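Local structure of TRAP dicarboxylate transporter-DctP subunit (Desulfovibrio desulfuricans subsp. desulfuricans, 4NHB) at residues 73-78 against 90-95; 124-129 against 325-330; 151-156 against 168-173. The protein binds sn-glycerol-3-phosphate as the periplasmic solute-binding component of a TRAP transporter and probably delivers it to the membrane components. All blocks are in the same frame, centred on the assembly; numbering follows the deposited sequence.

In the fold
From the N terminus, contact 1 comes first: strand 89-92 returns along helix 75-84, closing a short loop within the first α/β part of the fold, and residues 93-95, just after the strand, meet the ligand. Contact 2 opens next at helix 125-131 and closes only at the C terminus, where helix 320-329 returns to lie against it. Contact 3 falls wholly within that span: strands 146-155 and 169-172 converge on the ligand's phosphate. Contacts 1 and 3 both reach the large mixed sheet and both touch sn-glycerol-3-phosphate, their nearest atoms about 6 Å apart. Contact 2 joins two helices away from the pocket, about 17 Å from contact 3 between nearest atoms.

Contact 1 of 3, residues 73-78 against 90-95; sequences GKEDAY and CATGTQ. With G3P (sn-glycerol-3-phosphate), chain P.
The first turn of helix 75-84 packs on strand 89-92 of the periplasmic binding protein fold, just before the ligand-binding residues 93-95, with E75 facing T92 and Y78 facing C90 at 7.1 Å between CA atoms in each pair. K74 occupies the N-cap position. No backbone-to-backbone hydrogen bond joins the two segments; side chains of the helix reach the strand's backbone and side chains. Y78 lays its ring beside the strand: CD1 rests 3.5 Å from C90 CB, while C90 SG sits at the ring edge. With Y78 CG placed between backbone N and carbonyl carbon (chi1 71°), the phenol reaches along the strand, and its OH comes 2.7 Å from A91 O in a bond of weak geometry. T92 OG1 makes a longer, weak bond to the same hydroxyl, and T92 CB lies near the ring plane at its edge. One turn earlier, E75 bends at chi2 (99°) and passes its CG by T92 OG1. Its carboxylate then receives Q95 NE2 on OE2 at 2.8 Å, through the anti lone pair; the oxygen lies close to the amide plane of Q95, although carboxylate and amide planes are 68° apart. Q95 OE1 takes a weak bond from G93 N, consistent with an amide orientation that leaves NE2 toward E75 and, weakly, ligand O2. T94 N donates to ligand O1 at 3.1 Å, and T94 OG1 bonds E107. E75 thus acts in the second shell: the buried carboxylate holds the Q95 amide that faces the glycerol hydroxyl, and its negative charge would probably strengthen the polarity of that amide.

Contact 2 of 3, residues 124-129 against 325-330; sequences GKTFDL and DSADSY
G124, the N-cap of helix 125-131, brings its CA 3.4 Å from Y330 OH, just beyond the C-terminal end of helix 320-329. The two helical segments run nearly antiparallel, at 166°, with axes 8.9 Å apart. K125 follows, and its backbone N donates to Y330 OH at 2.8 Å in a fairly straight bond (162°). The phenol oxygen therefore takes up an N-H of the first turn, where no preceding helical carbonyl is available; K125 CB lies beside the same oxygen before the rest of the chain leads away. T126 sits at the centre, its CA nearest that of S326. OG1, anti to the carbonyl carbon (chi1 -57°), donates to S326 OG at 3.0 Å and also passes within 4.0 Å of A327 CB and of Y330 CE2. S326 OG in turn bonds I323 O one turn back in its own helix, linking the two helices through a short polar relay. L129 ends the walk, its CD1 branch 3.6 Å from S326 OG and leaning on S326 CB as well. Helix 115-122 flanks the pair: A121 touches T126 and Y330, and H117 touches Y330 and bonds A327 O. The C-terminal helix is thereby tied to the start of helix 125-131 by two hydroxyl-centred hydrogen bonds, K125 N to Y330 OH and T126 OG1 to S326 OG, with L129 CD1 against S326 and A327 CB near T126 OG1.

Contact 3 of 3, residues 151-156 against 168-173; sequences RHFYSK and MRMRVP. With G3P (sn-glycerol-3-phosphate), chain P.
R151 and R171 converge on the phosphate of sn-glycerol-3-phosphate from two strands of the periplasmic binding protein fold, 146-155 of the large mixed sheet and 169-172 of a separate two-stranded sheet. The strand segments do not pair; their axes are 8.9 Å apart and their directions differ by 135°. The ionic part is the grip of two arginines on the phosphate. R151 gives NH2 to O1P at 2.9 Å and NH1 to O3P, while R171 gives NH1 to O3P at 2.7 Å and NH2 to O2P. All four bonds are close to straight, and both NH1 atoms, 3.9 Å apart, donate to the same O3P. R171 departs with CG anti to its backbone nitrogen (chi1 -173°) and bends at chi2, presenting the guanidinium edge to the phosphate oxygens. Second-shell partners set each group: D210 holds R151 NE, and M192 O accepts from R171 NH2. K37 NZ is also hydrogen-bonded to the ligand. A water accepts from R171 NH1 and bonds Y154 OH in the plane of the Y154 ring; the planes of that ring and the R171 guanidinium are 29° apart, and the phenol oxygen also lies near R171 CB. Methionine methyls make the apolar contacts. M170 CE packs on F153 CD1 and also touches the carbonyl Y154 O, the side chains of F153 and M170 crossing at about a right angle, while M168 CE touches S155 CB at 3.7 Å. P173 lines the pocket beside the ester oxygen, its CG 3.2 Å from ligand O1P and 3.8 Å from R151 NH1.

Contact 1 of 3, residues 73-78 against 90-95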
loop_
_atom_site.group_PDB
_atom_site.type_symbol
_atom_site.label_atom_id
_atom_site.label_comp_id
_atom_site.label_asym_id
_atom_site.label_seq_id
_atom_site.Cartn_x
_atom_site.Cartn_y
_atom_site.Cartn_z
ATOM N N GLY A 73 6.902 -4.494 -15.397
ATOM C CA GLY A 73 7.979 -4.481 -14.416
ATOM C C GLY A 73 7.532 -4.367 -12.954
ATOM O O GLY A 73 6.373 -4.073 -12.631
ATOM N N LYS A 74 8.469 -4.607 -12.055
ATOM C CA LYS A 74 8.205 -4.485 -10.635
ATOM C C LYS A 74 8.359 -3.007 -10.229
ATOM O O LYS A 74 8.706 -2.185 -11.068
ATOM C CB LYS A 74 9.175 -5.350 -9.844
ATOM C CG LYS A 74 9.076 -6.842 -10.128
ATOM C CD LYS A 74 9.869 -7.644 -9.100
ATOM C CE LYS A 74 10.203 -9.062 -9.594
ATOM N NZ LYS A 74 11.120 -9.058 -10.780
ATOM N N GLU A 75 8.097 -2.681 -8.963
ATOM C CA GLU A 75 7.910 -1.275 -8.562
ATOM C C GLU A 75 9.093 -0.389 -8.958
ATOM O O GLU A 75 8.912 0.683 -9.507
ATOM C CB GLU A 75 7.696 -1.162 -7.059
ATOM C CG GLU A 75 6.482 -1.952 -6.519
ATOM C CD GLU A 75 6.882 -3.287 -5.921
ATOM O OE1 GLU A 75 7.347 -4.149 -6.669
ATOM O OE2 GLU A 75 6.741 -3.487 -4.698
ATOM N N ASP A 76 10.309 -0.836 -8.670
ATOM C CA ASP A 76 11.446 0.026 -8.965
ATOM C C ASP A 76 11.429 0.414 -10.434
ATOM O O ASP A 76 11.552 1.593 -10.764
ATOM C CB ASP A 76 12.765 -0.642 -8.598
ATOM C CG ASP A 76 13.038 -0.580 -7.136
ATOM O OD1 ASP A 76 12.177 -0.049 -6.392
ATOM O OD2 ASP A 76 14.111 -1.074 -6.733
ATOM N N ALA A 77 11.238 -0.563 -11.321
ATOM C CA ALA A 77 11.225 -0.248 -12.749
ATOM C C ALA A 77 10.076 0.636 -13.181
ATOM O O ALA A 77 10.283 1.575 -13.931
ATOM C CB ALA A 77 11.217 -1.500 -13.582
ATOM N N TYR A 78 8.857 0.345 -12.736
ATOM C CA TYR A 78 7.754 1.120 -13.283
ATOM C C TYR A 78 7.713 2.505 -12.622
ATOM O O TYR A 78 7.255 3.433 -13.260
ATOM C CB TYR A 78 6.396 0.369 -13.281
ATOM C CG TYR A 78 5.706 0.118 -11.939
ATOM C CD1 TYR A 78 5.261 1.166 -11.142
ATOM C CD2 TYR A 78 5.478 -1.169 -11.508
ATOM C CE1 TYR A 78 4.621 0.931 -9.945
ATOM C CE2 TYR A 78 4.802 -1.437 -10.322
ATOM C CZ TYR A 78 4.357 -0.395 -9.548
ATOM O OH TYR A 78 3.675 -0.686 -8.364
ATOM N N CYS A 90 1.281 5.416 -12.411
ATOM C CA CYS A 90 1.558 4.135 -11.750
ATOM C C CYS A 90 0.847 4.104 -10.417
ATOM O O CYS A 90 0.552 5.151 -9.862
ATOM C CB CYS A 90 3.070 3.881 -11.572
ATOM S SG CYS A 90 3.957 4.915 -10.414
ATOM N N ALA A 91 0.521 2.896 -9.947
ATOM C CA ALA A 91 -0.048 2.697 -8.613
ATOM C C ALA A 91 0.993 1.990 -7.758
ATOM O O ALA A 91 1.495 0.924 -8.145
ATOM C CB ALA A 91 -1.296 1.826 -8.692
ATOM N N THR A 92 1.325 2.572 -6.618
ATOM C CA THR A 92 2.245 1.922 -5.705
ATOM C C THR A 92 2.082 2.525 -4.317
ATOM O O THR A 92 1.228 3.428 -4.117
ATOM C CB THR A 92 3.695 1.979 -6.258
ATOM O OG1 THR A 92 4.506 1.013 -5.586
ATOM C CG2 THR A 92 4.338 3.343 -6.069
ATOM N N GLY A 93 2.872 2.026 -3.367
ATOM C CA GLY A 93 2.818 2.474 -2.004
ATOM C C GLY A 93 4.105 3.110 -1.472
ATOM O O GLY A 93 4.699 3.997 -2.098
ATOM N N THR A 94 4.526 2.672 -0.287
ATOM C CA THR A 94 5.650 3.331 0.379
ATOM C C THR A 94 7.016 2.987 -0.247
ATOM O O THR A 94 8.089 3.335 0.311
ATOM C CB THR A 94 5.682 2.997 1.865
ATOM O OG1 THR A 94 5.669 1.571 2.000
ATOM C CG2 THR A 94 4.480 3.637 2.618
ATOM N N GLN A 95 6.976 2.285 -1.382
ATOM C CA GLN A 95 8.134 2.130 -2.256
ATOM C C GLN A 95 8.716 3.513 -2.597
ATOM O O GLN A 95 9.915 3.690 -2.774
ATOM C CB GLN A 95 7.737 1.394 -3.538
ATOM C CG GLN A 95 7.360 -0.125 -3.378
ATOM C CD GLN A 95 5.910 -0.352 -2.899
ATOM O OE1 GLN A 95 5.234 0.566 -2.410
ATOM N NE2 GLN A 95 5.438 -1.572 -3.049
HETATM O O1 G3P P . 3.049 0.062 0.384
HETATM C C1 G3P P . 4.073 -0.883 0.491
HETATM C C2 G3P P . 3.507 -2.295 0.295
HETATM O O2 G3P P . 2.898 -2.374 -0.966
HETATM C C3 G3P P . 4.648 -3.320 0.392
HETATM O O1P G3P P . 4.126 -4.542 0.805
HETATM O O4P G3P P . 2.751 -5.042 -1.141
HETATM O O2P G3P P . 5.164 -5.849 -1.095
HETATM O O3P G3P P . 3.458 -6.958 0.346
HETATM P P G3P P . 3.866 -5.662 -0.348
#

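Contact 2 of 3, residues 124-129 against 325-330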
loop_
_atom_site.group_PDB
_atom_site.type_symbol
_atom_site.label_atom_id
_atom_site.label_comp_id
_atom_site.label_asym_id
_atom_site.label_seq_id
_atom_site.Cartn_x
_atom_site.Cartn_y
_atom_site.Cartn_z
ATOM N N GLY A 124 -6.770 14.480 4.851
ATOM C CA GLY A 124 -6.618 15.674 5.648
ATOM C C GLY A 124 -5.168 16.107 5.672
ATOM O O GLY A 124 -4.406 15.910 4.702
ATOM N N LYS A 125 -4.777 16.666 6.802
ATOM C CA LYS A 125 -3.513 17.368 6.920
ATOM C C LYS A 125 -2.327 16.385 6.921
ATOM O O LYS A 125 -1.220 16.748 6.549
ATOM C CB LYS A 125 -3.506 18.199 8.210
ATOM C CG LYS A 125 -2.341 19.186 8.338
ATOM C CD LYS A 125 -2.480 20.393 7.382
ATOM C CE LYS A 125 -1.323 21.405 7.543
ATOM N NZ LYS A 125 -0.947 21.596 8.969
ATOM N N THR A 126 -2.556 15.156 7.370
ATOM C CA THR A 126 -1.454 14.192 7.484
ATOM C C THR A 126 -0.841 13.920 6.096
ATOM O O THR A 126 0.378 13.933 5.915
ATOM C CB THR A 126 -1.908 12.880 8.088
ATOM O OG1 THR A 126 -2.505 13.109 9.372
ATOM C CG2 THR A 126 -0.710 11.952 8.253
ATOM N N PHE A 127 -1.710 13.665 5.123
ATOM C CA PHE A 127 -1.276 13.457 3.749
ATOM C C PHE A 127 -0.574 14.674 3.183
ATOM O O PHE A 127 0.437 14.561 2.494
ATOM C CB PHE A 127 -2.491 13.162 2.878
ATOM C CG PHE A 127 -2.162 12.952 1.419
ATOM C CD1 PHE A 127 -1.880 11.698 0.946
ATOM C CD2 PHE A 127 -2.174 14.017 0.517
ATOM C CE1 PHE A 127 -1.596 11.506 -0.386
ATOM C CE2 PHE A 127 -1.873 13.818 -0.816
ATOM C CZ PHE A 127 -1.594 12.576 -1.262
ATOM N N ASP A 128 -1.139 15.850 3.436
ATOM C CA ASP A 128 -0.519 17.088 2.967
ATOM C C ASP A 128 0.901 17.230 3.516
ATOM O O ASP A 128 1.822 17.522 2.758
ATOM C CB ASP A 128 -1.346 18.310 3.381
ATOM C CG ASP A 128 -2.649 18.431 2.612
ATOM O OD1 ASP A 128 -2.910 17.612 1.716
ATOM O OD2 ASP A 128 -3.429 19.351 2.923
ATOM N N LEU A 129 1.081 16.986 4.820
ATOM C CA LEU A 129 2.406 17.123 5.434
ATOM C C LEU A 129 3.393 16.130 4.833
ATOM O O LEU A 129 4.525 16.478 4.562
ATOM C CB LEU A 129 2.345 16.951 6.954
ATOM C CG LEU A 129 1.656 18.113 7.671
ATOM C CD1 LEU A 129 1.254 17.731 9.076
ATOM C CD2 LEU A 129 2.624 19.281 7.683
ATOM N N ASP A 325 1.773 14.074 14.949
ATOM C CA ASP A 325 0.811 14.932 15.634
ATOM C C ASP A 325 -0.477 15.111 14.824
ATOM O O ASP A 325 -1.577 15.123 15.401
ATOM C CB ASP A 325 1.411 16.318 15.910
ATOM C CG ASP A 325 2.382 16.333 17.080
ATOM O OD1 ASP A 325 2.447 15.368 17.866
ATOM O OD2 ASP A 325 3.093 17.342 17.209
ATOM N N SER A 326 -0.355 15.298 13.504
ATOM C CA SER A 326 -1.542 15.503 12.671
ATOM C C SER A 326 -2.399 14.249 12.654
ATOM O O SER A 326 -3.631 14.333 12.690
ATOM C CB SER A 326 -1.204 15.933 11.237
ATOM O OG SER A 326 -0.436 14.958 10.535
ATOM N N ALA A 327 -1.762 13.076 12.600
ATOM C CA ALA A 327 -2.520 11.836 12.572
ATOM C C ALA A 327 -3.279 11.684 13.861
ATOM O O ALA A 327 -4.461 11.307 13.852
ATOM C CB ALA A 327 -1.608 10.650 12.382
ATOM N N ASP A 328 -2.590 11.957 14.967
ATOM C CA ASP A 328 -3.225 11.877 16.277
ATOM C C ASP A 328 -4.385 12.866 16.407
ATOM O O ASP A 328 -5.348 12.593 17.109
ATOM C CB ASP A 328 -2.231 12.117 17.413
ATOM C CG ASP A 328 -2.904 12.098 18.782
ATOM O OD1 ASP A 328 -3.376 11.012 19.200
ATOM O OD2 ASP A 328 -2.987 13.171 19.435
ATOM N N SER A 329 -4.310 14.005 15.739
ATOM C CA SER A 329 -5.397 14.974 15.843
ATOM C C SER A 329 -6.713 14.415 15.305
ATOM O O SER A 329 -7.787 14.876 15.687
ATOM C CB SER A 329 -5.044 16.281 15.154
ATOM O OG SER A 329 -5.152 16.205 13.746
ATOM N N TYR A 330 -6.639 13.429 14.411
ATOM C CA TYR A 330 -7.834 12.881 13.778
ATOM C C TYR A 330 -8.409 11.663 14.516
ATOM O O TYR A 330 -9.413 11.054 14.079
ATOM C CB TYR A 330 -7.570 12.522 12.308
ATOM C CG TYR A 330 -7.355 13.708 11.376
ATOM C CD1 TYR A 330 -8.434 14.460 10.907
ATOM C CD2 TYR A 330 -6.073 14.065 10.958
ATOM C CE1 TYR A 330 -8.240 15.538 10.060
ATOM C CE2 TYR A 330 -5.876 15.120 10.107
ATOM C CZ TYR A 330 -6.967 15.867 9.664
ATOM O OH TYR A 330 -6.764 16.933 8.815
#

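Contact 3 of 3, residues 151-156 against 168-173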
loop_
_atom_site.group_PDB
_atom_site.type_symbol
_atom_site.label_atom_id
_atom_site.label_comp_id
_atom_site.label_asym_id
_atom_site.label_seq_id
_atom_site.Cartn_x
_atom_site.Cartn_y
_atom_site.Cartn_z
ATOM N N ARG A 151 -2.211 -5.299 7.785
ATOM C CA ARG A 151 -1.365 -6.492 7.560
ATOM C C ARG A 151 -1.539 -7.479 8.707
ATOM O O ARG A 151 -1.520 -7.081 9.873
ATOM C CB ARG A 151 0.119 -6.114 7.429
ATOM C CG ARG A 151 0.397 -4.998 6.373
ATOM C CD ARG A 151 1.891 -4.820 6.075
ATOM N NE ARG A 151 2.437 -5.920 5.286
ATOM C CZ ARG A 151 2.825 -5.841 4.016
ATOM N NH1 ARG A 151 3.263 -6.917 3.395
ATOM N NH2 ARG A 151 2.786 -4.700 3.348
ATOM N N HIS A 152 -1.699 -8.751 8.354
ATOM C CA HIS A 152 -1.840 -9.860 9.295
ATOM C C HIS A 152 -0.809 -10.930 8.946
ATOM O O HIS A 152 -0.462 -11.098 7.762
ATOM C CB HIS A 152 -3.248 -10.446 9.191
ATOM C CG HIS A 152 -4.317 -9.428 9.410
ATOM N ND1 HIS A 152 -4.357 -8.652 10.545
ATOM C CD2 HIS A 152 -5.350 -9.017 8.634
ATOM C CE1 HIS A 152 -5.392 -7.834 10.479
ATOM N NE2 HIS A 152 -6.006 -8.024 9.321
ATOM N N PHE A 153 -0.332 -11.649 9.958
ATOM C CA PHE A 153 0.673 -12.691 9.728
ATOM C C PHE A 153 0.073 -13.913 9.058
ATOM O O PHE A 153 -1.069 -14.272 9.316
ATOM C CB PHE A 153 1.368 -13.088 11.038
ATOM C CG PHE A 153 2.235 -12.019 11.575
ATOM C CD1 PHE A 153 3.476 -11.804 11.039
ATOM C CD2 PHE A 153 1.784 -11.186 12.590
ATOM C CE1 PHE A 153 4.287 -10.791 11.505
ATOM C CE2 PHE A 153 2.570 -10.172 13.054
ATOM C CZ PHE A 153 3.836 -9.978 12.517
ATOM N N TYR A 154 0.850 -14.518 8.162
ATOM C CA TYR A 154 0.547 -15.828 7.625
ATOM C C TYR A 154 1.805 -16.714 7.823
ATOM O O TYR A 154 2.925 -16.228 7.665
ATOM C CB TYR A 154 0.162 -15.761 6.132
ATOM C CG TYR A 154 1.198 -15.113 5.227
ATOM C CD1 TYR A 154 2.201 -15.872 4.648
ATOM C CD2 TYR A 154 1.174 -13.732 4.944
ATOM C CE1 TYR A 154 3.132 -15.316 3.852
ATOM C CE2 TYR A 154 2.102 -13.173 4.136
ATOM C CZ TYR A 154 3.098 -13.962 3.585
ATOM O OH TYR A 154 4.062 -13.452 2.749
ATOM N N SER A 155 1.612 -17.989 8.176
ATOM C CA SER A 155 2.737 -18.896 8.426
ATOM C C SER A 155 2.332 -20.369 8.398
ATOM O O SER A 155 1.153 -20.713 8.476
ATOM C CB SER A 155 3.347 -18.607 9.784
ATOM O OG SER A 155 2.326 -18.549 10.749
ATOM N N LYS A 156 3.328 -21.242 8.337
ATOM C CA LYS A 156 3.057 -22.683 8.353
ATOM C C LYS A 156 2.556 -23.154 9.718
ATOM O O LYS A 156 1.681 -24.002 9.789
ATOM C CB LYS A 156 4.286 -23.468 7.881
ATOM C CG LYS A 156 4.596 -23.163 6.428
ATOM C CD LYS A 156 5.688 -24.016 5.833
ATOM C CE LYS A 156 5.824 -23.718 4.345
ATOM N NZ LYS A 156 7.058 -24.303 3.745
ATOM N N MET A 168 12.304 -18.424 12.221
ATOM C CA MET A 168 11.252 -18.331 11.209
ATOM C C MET A 168 11.682 -17.415 10.105
ATOM O O MET A 168 11.934 -16.273 10.358
ATOM C CB MET A 168 9.979 -17.752 11.795
ATOM C CG MET A 168 9.145 -18.742 12.548
ATOM S SD MET A 168 7.509 -18.049 12.773
ATOM C CE MET A 168 6.656 -18.711 11.355
ATOM N N ARG A 169 11.770 -17.926 8.889
ATOM C CA ARG A 169 12.169 -17.114 7.767
ATOM C C ARG A 169 10.924 -16.409 7.245
ATOM O O ARG A 169 10.147 -17.000 6.512
ATOM C CB ARG A 169 12.761 -17.980 6.660
ATOM C CG ARG A 169 14.082 -18.663 7.032
ATOM C CD ARG A 169 14.487 -19.690 5.979
ATOM N NE ARG A 169 15.945 -19.793 5.880
ATOM C CZ ARG A 169 16.718 -20.481 6.722
ATOM N NH1 ARG A 169 18.036 -20.513 6.536
ATOM N NH2 ARG A 169 16.183 -21.146 7.749
ATOM N N MET A 170 10.714 -15.153 7.618
ATOM C CA MET A 170 9.496 -14.470 7.126
ATOM C C MET A 170 9.794 -13.521 5.962
ATOM O O MET A 170 10.709 -12.707 6.016
ATOM C CB MET A 170 8.799 -13.700 8.242
ATOM C CG MET A 170 8.464 -14.492 9.454
ATOM S SD MET A 170 7.155 -15.657 9.215
ATOM C CE MET A 170 5.731 -14.649 9.527
ATOM N N ARG A 171 8.982 -13.596 4.926
ATOM C CA ARG A 171 9.070 -12.610 3.859
ATOM C C ARG A 171 8.805 -11.216 4.405
ATOM O O ARG A 171 7.960 -11.041 5.257
ATOM C CB ARG A 171 8.066 -12.917 2.767
ATOM C CG ARG A 171 8.224 -12.004 1.542
ATOM C CD ARG A 171 7.111 -10.918 1.505
ATOM N NE ARG A 171 7.403 -9.847 0.556
ATOM C CZ ARG A 171 6.527 -8.918 0.187
ATOM N NH1 ARG A 171 5.302 -8.913 0.688
ATOM N NH2 ARG A 171 6.890 -7.983 -0.657
ATOM N N VAL A 172 9.539 -10.240 3.895
ATOM C CA VAL A 172 9.236 -8.844 4.140
ATOM C C VAL A 172 9.433 -8.120 2.833
ATOM O O VAL A 172 10.214 -8.559 2.011
ATOM C CB VAL A 172 10.152 -8.204 5.209
ATOM C CG1 VAL A 172 9.977 -8.926 6.528
ATOM C CG2 VAL A 172 11.588 -8.248 4.773
ATOM N N PRO A 173 8.693 -7.036 2.624
ATOM C CA PRO A 173 8.935 -6.183 1.458
ATOM C C PRO A 173 10.316 -5.560 1.566
ATOM O O PRO A 173 10.763 -5.341 2.694
ATOM C CB PRO A 173 7.870 -5.091 1.605
ATOM C CG PRO A 173 6.721 -5.747 2.290
ATOM C CD PRO A 173 7.453 -6.662 3.330
HETATM O O1 G3P P . 3.049 0.062 0.384
HETATM C C1 G3P P . 4.073 -0.883 0.491
HETATM C C2 G3P P . 3.507 -2.295 0.295
HETATM O O2 G3P P . 2.898 -2.374 -0.966
HETATM C C3 G3P P . 4.648 -3.320 0.392
HETATM O O1P G3P P . 4.126 -4.542 0.805
HETATM O O4P G3P P . 2.751 -5.042 -1.141
HETATM O O2P G3P P . 5.164 -5.849 -1.095
HETATM O O3P G3P P . 3.458 -6.958 0.346
HETATM P P G3P P . 3.866 -5.662 -0.348
HETATM O O HOH W 1 3.930 -10.652 2.673
#